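Metal-dependent hydrolase (Lactobacillus plantarum, PDB 2F6K) probably catalyses, as a metal-dependent enzyme of the amidohydrolase superfamily, the decarboxylation of aminocarboxymuconate semialdehyde. Local coordinates at residues D26-P31 with S57-N62; P124-G129 with F177-M182; L19-P24 with K66-R71; P155-I160 with L169-L174. All coordinates share one frame; numbering follows the deposited sequence.

Contact 1 of 4, residues D26-P31 with S57-N62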
loop_
_atom_site.group_PDB
_atom_site.type_symbol
_atom_site.label_atom_id
_atom_site.label_comp_id
_atom_site.label_asym_id
_atom_site.label_seq_id
_atom_site.Cartn_x
_atom_site.Cartn_y
_atom_site.Cartn_z
ATOM N N ASP A 26 6.997 -18.775 -5.883
ATOM C CA ASP A 26 6.493 -18.790 -7.254
ATOM C C ASP A 26 6.026 -17.400 -7.674
ATOM O O ASP A 26 5.175 -16.803 -7.025
ATOM C CB ASP A 26 5.327 -19.776 -7.399
ATOM C CG ASP A 26 5.694 -21.195 -6.991
ATOM O OD1 ASP A 26 6.796 -21.669 -7.341
ATOM O OD2 ASP A 26 4.862 -21.846 -6.327
ATOM N N PRO A 27 6.583 -16.868 -8.774
ATOM C CA PRO A 27 6.194 -15.536 -9.250
ATOM C C PRO A 27 4.677 -15.425 -9.422
ATOM O O PRO A 27 4.037 -16.322 -9.979
ATOM C CB PRO A 27 6.949 -15.412 -10.571
ATOM C CG PRO A 27 8.176 -16.239 -10.332
ATOM C CD PRO A 27 7.614 -17.457 -9.646
ATOM N N ASP A 28 4.110 -14.326 -8.929
ATOM C CA ASP A 28 2.668 -14.085 -9.011
ATOM C C ASP A 28 1.873 -15.197 -8.327
ATOM O O ASP A 28 0.689 -15.378 -8.608
ATOM C CB ASP A 28 2.218 -13.984 -10.475
ATOM C CG ASP A 28 2.830 -12.799 -11.206
ATOM O OD1 ASP A 28 2.850 -11.683 -10.639
ATOM O OD2 ASP A 28 3.278 -12.985 -12.358
ATOM N N GLY A 29 2.520 -15.938 -7.434
ATOM C CA GLY A 29 1.844 -17.028 -6.754
ATOM C C GLY A 29 1.477 -18.136 -7.727
ATOM O O GLY A 29 0.590 -18.947 -7.462
ATOM N N TRP A 30 2.170 -18.170 -8.860
ATOM C CA TRP A 30 1.929 -19.168 -9.900
ATOM C C TRP A 30 3.312 -19.714 -10.269
ATOM O O TRP A 30 4.192 -18.956 -10.667
ATOM C CB TRP A 30 1.249 -18.474 -11.089
ATOM C CG TRP A 30 0.659 -19.380 -12.139
ATOM C CD1 TRP A 30 1.315 -19.966 -13.190
ATOM C CD2 TRP A 30 -0.715 -19.784 -12.250
ATOM N NE1 TRP A 30 0.431 -20.705 -13.952
ATOM C CE2 TRP A 30 -0.818 -20.610 -13.395
ATOM C CE3 TRP A 30 -1.870 -19.526 -11.494
ATOM C CZ2 TRP A 30 -2.031 -21.181 -13.800
ATOM C CZ3 TRP A 30 -3.077 -20.094 -11.898
ATOM C CH2 TRP A 30 -3.146 -20.911 -13.040
ATOM N N PRO A 31 3.526 -21.035 -10.118
ATOM C CA PRO A 31 4.810 -21.683 -10.427
ATOM C C PRO A 31 5.312 -21.514 -11.865
ATOM O O PRO A 31 4.610 -21.835 -12.830
ATOM C CB PRO A 31 4.554 -23.148 -10.061
ATOM C CG PRO A 31 3.113 -23.316 -10.376
ATOM C CD PRO A 31 2.505 -22.046 -9.797
ATOM N N SER A 57 6.002 -13.150 -21.002
ATOM C CA SER A 57 4.913 -13.012 -20.029
ATOM C C SER A 57 5.353 -12.188 -18.816
ATOM O O SER A 57 6.454 -11.638 -18.794
ATOM C CB SER A 57 4.460 -14.403 -19.565
ATOM O OG SER A 57 3.383 -14.325 -18.644
ATOM N N SER A 58 4.492 -12.095 -17.810
ATOM C CA SER A 58 4.844 -11.354 -16.610
ATOM C C SER A 58 5.384 -12.377 -15.625
ATOM O O SER A 58 5.139 -13.570 -15.780
ATOM C CB SER A 58 3.616 -10.654 -16.020
ATOM O OG SER A 58 2.682 -11.582 -15.505
ATOM N N PRO A 59 6.109 -11.927 -14.588
ATOM C CA PRO A 59 6.450 -10.536 -14.251
ATOM C C PRO A 59 7.356 -9.866 -15.276
ATOM O O PRO A 59 8.193 -10.521 -15.889
ATOM C CB PRO A 59 7.156 -10.662 -12.895
ATOM C CG PRO A 59 6.716 -12.005 -12.371
ATOM C CD PRO A 59 6.696 -12.853 -13.607
ATOM N N HIS A 60 7.183 -8.559 -15.448
ATOM C CA HIS A 60 7.999 -7.780 -16.373
ATOM C C HIS A 60 9.413 -7.799 -15.792
ATOM O O HIS A 60 9.582 -8.026 -14.594
ATOM C CB HIS A 60 7.481 -6.340 -16.454
ATOM C CG HIS A 60 8.200 -5.498 -17.461
ATOM N ND1 HIS A 60 8.802 -4.300 -17.135
ATOM C CD2 HIS A 60 8.434 -5.692 -18.781
ATOM C CE1 HIS A 60 9.380 -3.795 -18.213
ATOM N NE2 HIS A 60 9.173 -4.621 -19.224
ATOM N N VAL A 61 10.425 -7.549 -16.618
ATOM C CA VAL A 61 11.802 -7.592 -16.142
ATOM C C VAL A 61 12.352 -6.315 -15.525
ATOM O O VAL A 61 13.456 -5.885 -15.850
ATOM C CB VAL A 61 12.754 -8.044 -17.257
ATOM C CG1 VAL A 61 12.570 -9.519 -17.518
ATOM C CG2 VAL A 61 12.484 -7.243 -18.522
ATOM N N ASN A 62 11.582 -5.709 -14.632
ATOM C CA ASN A 62 12.021 -4.500 -13.939
ATOM C C ASN A 62 12.221 -4.888 -12.479
ATOM O O ASN A 62 11.262 -4.933 -11.711
ATOM C CB ASN A 62 10.953 -3.410 -14.046
ATOM C CG ASN A 62 11.241 -2.210 -13.156
ATOM O OD1 ASN A 62 10.417 -1.302 -13.054
ATOM N ND2 ASN A 62 12.409 -2.197 -12.508
#
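Pro27 and Asp28 meet the ring of Pro59 where two loops come together near the manganese site of an amidohydrolase TIM barrel, the loop of residues 26-31 arriving from beyond helix 13-22 and that of residues 57-62 leaving strand 49-55. The first loop is a pair of overlapping beta turns. Gly29 N bonds to Asp26 O to close a type II turn with Pro27 and Asp28 at its corner, and Trp30 N bonds to Pro27 O to close a type I' turn; Asp28 and Gly29 both have positive phi. At this corner the two side chains are directed at the second loop. Pro27 touches with its CB, 3.9 Å from CG of Pro59, one pyrrolidine against another. Asp28 keeps CG anti to its own carbonyl carbon and beside its backbone N (chi1 -64°), and its carboxylate slides past Pro59 in the opposite direction. OD2 of Asp28 therefore comes alongside the CG-CD bond, 3.6 Å from Pro59 CG and as far from CD. These are van der Waals contacts with ring methylenes, whose CD, next to the proline nitrogen, is likely to be slightly positive and so to suit a carboxylate oxygen. The peptide between Ser58 and Pro59 is cis, which probably helps to set the ring's direction. Asp28 OD2 also lies 3.5 Å from Ser58 OG, but that hydroxyl has a stronger partner: with OG set between the backbone N and the carbonyl carbon (chi1 68°), Ser58 hydrogen-bonds through OG to the backbone O of Pro155.

Contact 2 of 4, residues P124-G129 with F177-M182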
loop_
_atom_site.group_PDB
_atom_site.type_symbol
_atom_site.label_atom_id
_atom_site.label_comp_id
_atom_site.label_asym_id
_atom_site.label_seq_id
_atom_site.Cartn_x
_atom_site.Cartn_y
_atom_site.Cartn_z
ATOM N N PRO A 124 3.784 -4.491 -20.208
ATOM C CA PRO A 124 3.116 -4.850 -18.960
ATOM C C PRO A 124 2.082 -3.801 -18.602
ATOM O O PRO A 124 2.315 -2.607 -18.805
ATOM C CB PRO A 124 4.266 -4.877 -17.962
ATOM C CG PRO A 124 5.122 -3.748 -18.439
ATOM C CD PRO A 124 5.134 -3.958 -19.948
ATOM N N THR A 125 0.942 -4.238 -18.076
ATOM C CA THR A 125 -0.099 -3.304 -17.675
ATOM C C THR A 125 0.557 -2.317 -16.729
ATOM O O THR A 125 0.247 -1.127 -16.746
ATOM C CB THR A 125 -1.245 -4.024 -16.964
ATOM O OG1 THR A 125 -0.705 -4.962 -16.026
ATOM C CG2 THR A 125 -2.118 -4.759 -17.981
ATOM N N ASN A 126 1.473 -2.817 -15.905
ATOM C CA ASN A 126 2.216 -1.963 -14.977
ATOM C C ASN A 126 3.552 -2.622 -14.690
ATOM O O ASN A 126 3.636 -3.849 -14.566
ATOM C CB ASN A 126 1.451 -1.753 -13.665
ATOM C CG ASN A 126 1.906 -2.695 -12.562
ATOM O OD1 ASN A 126 2.989 -2.536 -11.991
ATOM N ND2 ASN A 126 1.081 -3.685 -12.260
ATOM N N SER A 127 4.598 -1.809 -14.620
ATOM C CA SER A 127 5.929 -2.309 -14.332
ATOM C C SER A 127 6.290 -1.685 -13.004
ATOM O O SER A 127 6.564 -0.489 -12.932
ATOM C CB SER A 127 6.912 -1.873 -15.419
ATOM O OG SER A 127 8.213 -2.376 -15.162
ATOM N N ARG A 128 6.253 -2.497 -11.951
ATOM C CA ARG A 128 6.549 -2.033 -10.597
ATOM C C ARG A 128 5.871 -0.710 -10.255
ATOM O O ARG A 128 6.458 0.125 -9.569
ATOM C CB ARG A 128 8.064 -1.885 -10.366
ATOM C CG ARG A 128 8.832 -3.206 -10.266
ATOM C CD ARG A 128 10.268 -2.973 -9.788
ATOM N NE ARG A 128 10.344 -2.653 -8.361
ATOM C CZ ARG A 128 10.329 -3.562 -7.386
ATOM N NH1 ARG A 128 10.245 -4.848 -7.678
ATOM N NH2 ARG A 128 10.401 -3.186 -6.117
ATOM N N GLY A 129 4.649 -0.503 -10.737
ATOM C CA GLY A 129 3.960 0.730 -10.399
ATOM C C GLY A 129 3.728 1.730 -11.515
ATOM O O GLY A 129 2.896 2.629 -11.375
ATOM N N PHE A 177 -6.792 -9.573 -13.909
ATOM C CA PHE A 177 -7.963 -8.894 -14.431
ATOM C C PHE A 177 -8.130 -7.497 -13.880
ATOM O O PHE A 177 -8.455 -6.566 -14.621
ATOM C CB PHE A 177 -9.225 -9.706 -14.175
ATOM C CG PHE A 177 -9.462 -10.780 -15.196
ATOM C CD1 PHE A 177 -10.754 -11.144 -15.551
ATOM C CD2 PHE A 177 -8.393 -11.409 -15.824
ATOM C CE1 PHE A 177 -10.983 -12.111 -16.518
ATOM C CE2 PHE A 177 -8.613 -12.381 -16.795
ATOM C CZ PHE A 177 -9.914 -12.730 -17.142
HETATM N N MSE A 178 -7.910 -7.338 -12.584
HETATM C CA MSE A 178 -8.044 -6.022 -11.993
HETATM C C MSE A 178 -7.030 -5.082 -12.634
HETATM O O MSE A 178 -7.345 -3.924 -12.932
HETATM C CB MSE A 178 -7.837 -6.092 -10.482
HETATM C CG MSE A 178 -8.879 -6.955 -9.765
HETATM SE SE MSE A 178 -8.839 -6.808 -7.815
HETATM C CE MSE A 178 -7.085 -7.573 -7.484
ATOM N N ASP A 179 -5.824 -5.584 -12.891
ATOM C CA ASP A 179 -4.800 -4.734 -13.478
ATOM C C ASP A 179 -5.073 -4.333 -14.918
ATOM O O ASP A 179 -4.868 -3.175 -15.289
ATOM C CB ASP A 179 -3.426 -5.386 -13.379
ATOM C CG ASP A 179 -2.347 -4.380 -13.027
ATOM O OD1 ASP A 179 -2.427 -3.776 -11.936
ATOM O OD2 ASP A 179 -1.428 -4.178 -13.841
ATOM N N THR A 180 -5.534 -5.278 -15.729
ATOM C CA THR A 180 -5.837 -4.978 -17.116
ATOM C C THR A 180 -6.943 -3.938 -17.147
ATOM O O THR A 180 -6.896 -2.987 -17.929
ATOM C CB THR A 180 -6.299 -6.231 -17.881
ATOM O OG1 THR A 180 -5.184 -7.114 -18.056
ATOM C CG2 THR A 180 -6.859 -5.850 -19.252
ATOM N N THR A 181 -7.917 -4.115 -16.262
ATOM C CA THR A 181 -9.047 -3.211 -16.195
ATOM C C THR A 181 -8.621 -1.810 -15.777
ATOM O O THR A 181 -9.050 -0.813 -16.373
ATOM C CB THR A 181 -10.109 -3.722 -15.209
ATOM O OG1 THR A 181 -10.422 -5.093 -15.498
ATOM C CG2 THR A 181 -11.384 -2.890 -15.342
HETATM N N MSE A 182 -7.782 -1.728 -14.752
HETATM C CA MSE A 182 -7.328 -0.427 -14.288
HETATM C C MSE A 182 -6.504 0.252 -15.379
HETATM O O MSE A 182 -6.638 1.457 -15.602
HETATM C CB MSE A 182 -6.502 -0.565 -13.006
HETATM C CG MSE A 182 -7.284 -1.113 -11.813
HETATM SE SE MSE A 182 -6.314 -0.951 -10.114
HETATM C CE MSE A 182 -5.148 -2.487 -10.260
#
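Asp179 points its carboxylate from helix 171-189 at Thr125 and Asn126, just beyond strand 120-124 at the mouth of the TIM barrel. OD2 is approached by both residues. The Asn126 amide stands steeply to the carboxylate, their planes 69° apart, and the two side chains cross at about a right angle. ND2 of Asn126 reaches Asp179 OD2 at 3.0 Å in a nearly straight bond (172°), lying in the amide's own plane but 34° out of the carboxylate plane on the syn side. The hydroxyl of Thr125 comes to the same oxygen, its modelled length doubtfully short; Thr125 OG1 is also bonded to Asn156 N. Tyr131 OH bonds to the other oxygen, OD1, so the buried carboxylate is well supplied with donors. The amide is fixed at both ends: ND2 also serves Glu157 O, while OD1 accepts from Gly129 N at 2.9 Å, an Asx motif that ties down the following turn. A leucine at Asn126 is likely to leave Asp179 without its straight donor and set the turn at Gly129 free to shift. Thr125 crosses Thr180 at about a right angle, its CG2 methyl resting 3.8 Å from Thr180 CA.

Contact 3 of 4, residues L19-P24 with K66-R71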
loop_
_atom_site.group_PDB
_atom_site.type_symbol
_atom_site.label_atom_id
_atom_site.label_comp_id
_atom_site.label_asym_id
_atom_site.label_seq_id
_atom_site.Cartn_x
_atom_site.Cartn_y
_atom_site.Cartn_z
ATOM N N LEU A 19 14.283 -14.677 -12.507
ATOM C CA LEU A 19 13.127 -14.944 -11.666
ATOM C C LEU A 19 13.555 -15.646 -10.387
ATOM O O LEU A 19 13.109 -15.275 -9.298
ATOM C CB LEU A 19 12.082 -15.789 -12.407
ATOM C CG LEU A 19 11.291 -15.111 -13.534
ATOM C CD1 LEU A 19 10.356 -16.112 -14.192
ATOM C CD2 LEU A 19 10.509 -13.935 -12.974
ATOM N N LYS A 20 14.421 -16.649 -10.499
ATOM C CA LYS A 20 14.874 -17.356 -9.304
ATOM C C LYS A 20 15.655 -16.426 -8.377
ATOM O O LYS A 20 15.504 -16.459 -7.156
ATOM C CB LYS A 20 15.759 -18.549 -9.678
ATOM C CG LYS A 20 15.032 -19.654 -10.412
ATOM C CD LYS A 20 15.957 -20.838 -10.704
ATOM C CE LYS A 20 15.270 -21.884 -11.593
ATOM N NZ LYS A 20 13.967 -22.356 -11.022
ATOM N N ARG A 21 16.480 -15.583 -8.973
ATOM C CA ARG A 21 17.308 -14.663 -8.218
ATOM C C ARG A 21 16.563 -13.519 -7.517
ATOM O O ARG A 21 16.923 -13.146 -6.403
ATOM C CB ARG A 21 18.396 -14.102 -9.149
ATOM C CG ARG A 21 19.385 -13.149 -8.494
ATOM C CD ARG A 21 20.647 -12.920 -9.345
ATOM N NE ARG A 21 20.455 -12.003 -10.471
ATOM C CZ ARG A 21 20.055 -12.359 -11.692
ATOM N NH1 ARG A 21 19.796 -13.629 -11.974
ATOM N NH2 ARG A 21 19.924 -11.442 -12.644
ATOM N N HIS A 22 15.516 -12.983 -8.140
ATOM C CA HIS A 22 14.799 -11.843 -7.554
ATOM C C HIS A 22 13.417 -12.090 -6.954
ATOM O O HIS A 22 12.940 -11.296 -6.145
ATOM C CB HIS A 22 14.674 -10.712 -8.589
ATOM C CG HIS A 22 15.988 -10.169 -9.060
ATOM N ND1 HIS A 22 16.916 -9.614 -8.206
ATOM C CD2 HIS A 22 16.531 -10.104 -10.300
ATOM C CE1 HIS A 22 17.976 -9.231 -8.897
ATOM N NE2 HIS A 22 17.768 -9.517 -10.171
ATOM N N VAL A 23 12.758 -13.167 -7.347
ATOM C CA VAL A 23 11.433 -13.425 -6.816
ATOM C C VAL A 23 11.420 -14.633 -5.892
ATOM O O VAL A 23 11.749 -15.746 -6.306
ATOM C CB VAL A 23 10.417 -13.658 -7.956
ATOM C CG1 VAL A 23 9.035 -13.905 -7.381
ATOM C CG2 VAL A 23 10.397 -12.461 -8.893
ATOM N N PRO A 24 11.067 -14.424 -4.612
ATOM C CA PRO A 24 11.023 -15.550 -3.667
ATOM C C PRO A 24 9.745 -16.357 -3.919
ATOM O O PRO A 24 8.672 -15.783 -4.128
ATOM C CB PRO A 24 11.025 -14.857 -2.308
ATOM C CG PRO A 24 10.256 -13.590 -2.588
ATOM C CD PRO A 24 10.821 -13.141 -3.925
ATOM N N LYS A 66 18.547 -0.944 -13.603
ATOM C CA LYS A 66 18.410 -0.493 -14.986
ATOM C C LYS A 66 19.225 -1.290 -15.998
ATOM O O LYS A 66 18.682 -1.779 -16.992
ATOM C CB LYS A 66 18.783 0.979 -15.108
ATOM C CG LYS A 66 18.556 1.529 -16.499
ATOM C CD LYS A 66 18.891 3.003 -16.575
ATOM C CE LYS A 66 18.790 3.499 -18.005
ATOM N NZ LYS A 66 19.437 4.824 -18.161
ATOM N N ALA A 67 20.526 -1.414 -15.763
ATOM C CA ALA A 67 21.375 -2.163 -16.689
ATOM C C ALA A 67 20.853 -3.585 -16.891
ATOM O O ALA A 67 20.838 -4.099 -18.016
ATOM C CB ALA A 67 22.808 -2.207 -16.177
ATOM N N GLU A 68 20.433 -4.222 -15.802
ATOM C CA GLU A 68 19.913 -5.582 -15.872
ATOM C C GLU A 68 18.608 -5.636 -16.678
ATOM O O GLU A 68 18.392 -6.561 -17.468
ATOM C CB GLU A 68 19.673 -6.137 -14.466
ATOM C CG GLU A 68 19.143 -7.556 -14.455
ATOM C CD GLU A 68 18.660 -7.987 -13.088
ATOM O OE1 GLU A 68 17.893 -7.226 -12.462
ATOM O OE2 GLU A 68 19.037 -9.090 -12.646
ATOM N N THR A 69 17.735 -4.658 -16.464
ATOM C CA THR A 69 16.473 -4.603 -17.192
ATOM C C THR A 69 16.741 -4.501 -18.696
ATOM O O THR A 69 16.128 -5.199 -19.504
ATOM C CB THR A 69 15.630 -3.379 -16.758
ATOM O OG1 THR A 69 15.234 -3.528 -15.389
ATOM C CG2 THR A 69 14.393 -3.241 -17.639
ATOM N N ILE A 70 17.664 -3.624 -19.068
ATOM C CA ILE A 70 18.008 -3.428 -20.465
ATOM C C ILE A 70 18.670 -4.667 -21.066
ATOM O O ILE A 70 18.508 -4.970 -22.249
ATOM C CB ILE A 70 18.947 -2.217 -20.615
ATOM C CG1 ILE A 70 18.148 -0.937 -20.373
ATOM C CG2 ILE A 70 19.576 -2.200 -21.994
ATOM C CD1 ILE A 70 18.933 0.341 -20.540
ATOM N N ARG A 71 19.416 -5.379 -20.236
ATOM C CA ARG A 71 20.119 -6.574 -20.661
ATOM C C ARG A 71 19.114 -7.717 -20.847
ATOM O O ARG A 71 19.174 -8.461 -21.826
ATOM C CB ARG A 71 21.168 -6.918 -19.598
ATOM C CG ARG A 71 22.182 -7.970 -19.976
ATOM C CD ARG A 71 23.225 -8.124 -18.877
ATOM N NE ARG A 71 22.643 -8.551 -17.603
ATOM C CZ ARG A 71 21.934 -9.667 -17.424
ATOM N NH1 ARG A 71 21.704 -10.493 -18.443
ATOM N NH2 ARG A 71 21.459 -9.962 -16.219
HETATM O O HOH W 1 19.839 -12.265 -15.128
#
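Extended from CA outward, with CG opposite the backbone N (chi1 -179°), Glu68 stretches from helix 66-86 toward Arg21 and His22 at the end of helix 13-22; Arg21 starts out equally extended but bends at chi3 (77°), which swings its guanidinium round to the same carboxylate. Both basic groups converge on one oxygen, OE2. NE2 of His22 donates to OE2 of Glu68 at 2.8 Å, with an N-H...O angle of 160°. The acceptor lies in the ring plane, and the donor is received by the syn lone pair of OE2. The acid meets the imidazole at its edge, and the two planes are almost perpendicular. NH2 of Arg21 forms a salt bridge with Glu68 OE2; its modelled 2.5 Å is probably too short, and the hydrogen bond within it is bent and weak. Arg21 also braces the histidine, its CG lying 4.2 Å above the centre of the His22 ring. Glu68 would be expected to favour a protonated His22, and Arg21 to oppose it. Arg71 brings a second guanidinium beside the first, and a water bridges them, accepting from Arg21 NH2 at 2.6 Å and from Arg71 NH2 at 3.0 Å. Replacing His22 by an alanine would probably leave Glu68 OE2 to the poorly aimed arginine bond and let the carboxylate turn. Phe63 stacks on the His22 ring, and Glu68 N is bonded to Asp65 OD1 at the start of its helix. The contact joins the C-terminal end of helix 13-22, which follows barrel strand 3-9, to the first two turns of helix 66-86, which follows strand 49-55.

Contact 4 of 4, residues P155-I160 with L169-L174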
loop_
_atom_site.group_PDB
_atom_site.type_symbol
_atom_site.label_atom_id
_atom_site.label_comp_id
_atom_site.label_asym_id
_atom_site.label_seq_id
_atom_site.Cartn_x
_atom_site.Cartn_y
_atom_site.Cartn_z
ATOM N N PRO A 155 -1.170 -8.476 -18.469
ATOM C CA PRO A 155 -1.352 -8.191 -17.047
ATOM C C PRO A 155 -0.208 -8.620 -16.149
ATOM O O PRO A 155 0.450 -9.638 -16.379
ATOM C CB PRO A 155 -2.661 -8.915 -16.718
ATOM C CG PRO A 155 -2.587 -10.124 -17.598
ATOM C CD PRO A 155 -2.080 -9.551 -18.917
ATOM N N ASN A 156 0.030 -7.796 -15.137
ATOM C CA ASN A 156 1.029 -8.058 -14.119
ATOM C C ASN A 156 0.298 -7.900 -12.792
ATOM O O ASN A 156 -0.808 -7.344 -12.743
ATOM C CB ASN A 156 2.168 -7.045 -14.180
ATOM C CG ASN A 156 3.267 -7.463 -15.127
ATOM O OD1 ASN A 156 4.436 -7.515 -14.744
ATOM N ND2 ASN A 156 2.902 -7.764 -16.375
ATOM N N GLU A 157 0.908 -8.389 -11.719
ATOM C CA GLU A 157 0.311 -8.263 -10.401
ATOM C C GLU A 157 0.133 -6.778 -10.134
ATOM O O GLU A 157 1.036 -5.990 -10.393
ATOM C CB GLU A 157 1.236 -8.869 -9.342
ATOM C CG GLU A 157 0.913 -8.433 -7.917
ATOM C CD GLU A 157 1.735 -9.175 -6.874
ATOM O OE1 GLU A 157 2.933 -9.433 -7.137
ATOM O OE2 GLU A 157 1.184 -9.492 -5.793
ATOM N N PRO A 158 -1.046 -6.374 -9.636
ATOM C CA PRO A 158 -1.295 -4.956 -9.342
ATOM C C PRO A 158 -0.182 -4.428 -8.429
ATOM O O PRO A 158 0.293 -5.154 -7.549
ATOM C CB PRO A 158 -2.652 -4.989 -8.650
ATOM C CG PRO A 158 -3.332 -6.143 -9.328
ATOM C CD PRO A 158 -2.246 -7.187 -9.372
ATOM N N ALA A 159 0.236 -3.179 -8.637
ATOM C CA ALA A 159 1.309 -2.588 -7.835
ATOM C C ALA A 159 1.139 -2.895 -6.350
ATOM O O ALA A 159 2.080 -3.339 -5.694
ATOM C CB ALA A 159 1.369 -1.078 -8.060
ATOM N N ILE A 160 -0.060 -2.658 -5.823
ATOM C CA ILE A 160 -0.346 -2.932 -4.422
ATOM C C ILE A 160 -1.817 -3.306 -4.242
ATOM O O ILE A 160 -2.688 -2.838 -4.985
ATOM C CB ILE A 160 -0.050 -1.713 -3.528
ATOM C CG1 ILE A 160 -0.997 -0.574 -3.894
ATOM C CG2 ILE A 160 1.398 -1.271 -3.694
ATOM C CD1 ILE A 160 -0.910 0.604 -2.961
ATOM N N LEU A 169 -4.300 -16.106 -2.775
ATOM C CA LEU A 169 -5.028 -16.357 -4.019
ATOM C C LEU A 169 -4.066 -16.041 -5.157
ATOM O O LEU A 169 -3.563 -14.920 -5.244
ATOM C CB LEU A 169 -6.250 -15.446 -4.133
ATOM C CG LEU A 169 -7.057 -15.655 -5.414
ATOM C CD1 LEU A 169 -7.783 -16.988 -5.321
ATOM C CD2 LEU A 169 -8.043 -14.508 -5.612
ATOM N N PRO A 170 -3.775 -17.023 -6.031
ATOM C CA PRO A 170 -2.849 -16.743 -7.135
ATOM C C PRO A 170 -3.235 -15.453 -7.872
ATOM O O PRO A 170 -4.412 -15.193 -8.123
ATOM C CB PRO A 170 -2.960 -17.997 -8.004
ATOM C CG PRO A 170 -3.214 -19.075 -6.990
ATOM C CD PRO A 170 -4.240 -18.422 -6.075
ATOM N N VAL A 171 -2.224 -14.650 -8.192
ATOM C CA VAL A 171 -2.406 -13.370 -8.868
ATOM C C VAL A 171 -3.157 -13.417 -10.201
ATOM O O VAL A 171 -3.986 -12.550 -10.481
ATOM C CB VAL A 171 -1.039 -12.684 -9.095
ATOM C CG1 VAL A 171 -1.220 -11.377 -9.859
ATOM C CG2 VAL A 171 -0.367 -12.436 -7.752
ATOM N N PRO A 172 -2.872 -14.422 -11.044
ATOM C CA PRO A 172 -3.550 -14.528 -12.341
ATOM C C PRO A 172 -5.070 -14.728 -12.285
ATOM O O PRO A 172 -5.772 -14.404 -13.245
ATOM C CB PRO A 172 -2.844 -15.712 -13.006
ATOM C CG PRO A 172 -1.474 -15.659 -12.425
ATOM C CD PRO A 172 -1.773 -15.397 -10.961
ATOM N N LEU A 173 -5.570 -15.258 -11.171
ATOM C CA LEU A 173 -6.999 -15.515 -11.018
ATOM C C LEU A 173 -7.882 -14.275 -10.871
ATOM O O LEU A 173 -8.985 -14.245 -11.397
ATOM C CB LEU A 173 -7.238 -16.456 -9.836
ATOM C CG LEU A 173 -6.606 -17.852 -9.923
ATOM C CD1 LEU A 173 -7.036 -18.667 -8.711
ATOM C CD2 LEU A 173 -7.038 -18.553 -11.197
ATOM N N LEU A 174 -7.408 -13.257 -10.160
ATOM C CA LEU A 174 -8.188 -12.039 -9.978
ATOM C C LEU A 174 -7.328 -10.784 -10.189
ATOM O O LEU A 174 -7.782 -9.791 -10.768
ATOM C CB LEU A 174 -8.805 -12.010 -8.573
ATOM C CG LEU A 174 -9.519 -10.707 -8.197
ATOM C CD1 LEU A 174 -10.780 -10.553 -9.037
ATOM C CD2 LEU A 174 -9.855 -10.711 -6.721
#
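Val171 sets its two methyl groups against Glu157, CG1 at the root of the residue and CG2 at its carboxylate end. CG1 lies 3.5 Å from Glu157 CA and equally close to Glu157 CB; Glu157 CG follows at 4.1 Å, and Pro158 CD lies further off at 4.3 Å. CG2 looks along the acid: it is 4.0 Å from Glu157 CD and 3.9 Å from Glu157 OE2. The acid reaches this second methyl because its chain is extended beyond CG and crosses the valine at about a right angle. Val171 itself holds CG1 anti to the backbone N (chi1 177°), which leaves CG2 beside that N and turned to the carboxylate. Thus the aliphatic part of an exposed glutamate lies over a branched side chain while its charged end runs past. The contact joins the two ends of the loop between barrel strand 150-154 and helix 171-189 in this TIM-barrel protein, with Val171 near the beginning of the helix. Further out, the backbone of Val171 is bonded to that of Asp28, whose side chain also touches Glu157. On the other segment Asn156 is held through both ends of its amide, OD1 by His60 N and ND2 by the backbone O of His154, a ligand of the manganese. One residue past Val171, Pro172 O accepts a hydrogen bond from Arg216 NE of the second subunit.

Contacts 1, 2 and 4 form one patch at the mouth of the barrel, where His7, His9, His154 and Asp266 bind the manganese; contact 3 lies at its outer side. Contacts 2 and 4 share helix 171-189, have centres about 8 Å apart and are joined by Asn126 ND2 and Glu157 O at 3.0 Å. Contact 1 is about 9 Å from contact 4, centre to centre. Toward contact 2 it reaches from His60 ND1 to Ser127 OG at 2.8 Å; toward contact 3, from Val61 O to Thr69 OG1 at 3.0 Å. Contact 3 touches neither 2 nor 4. The manganese is about 7 Å from the Ser58 side chain, about 9 Å from Thr180's and about 11 Å from Val171's.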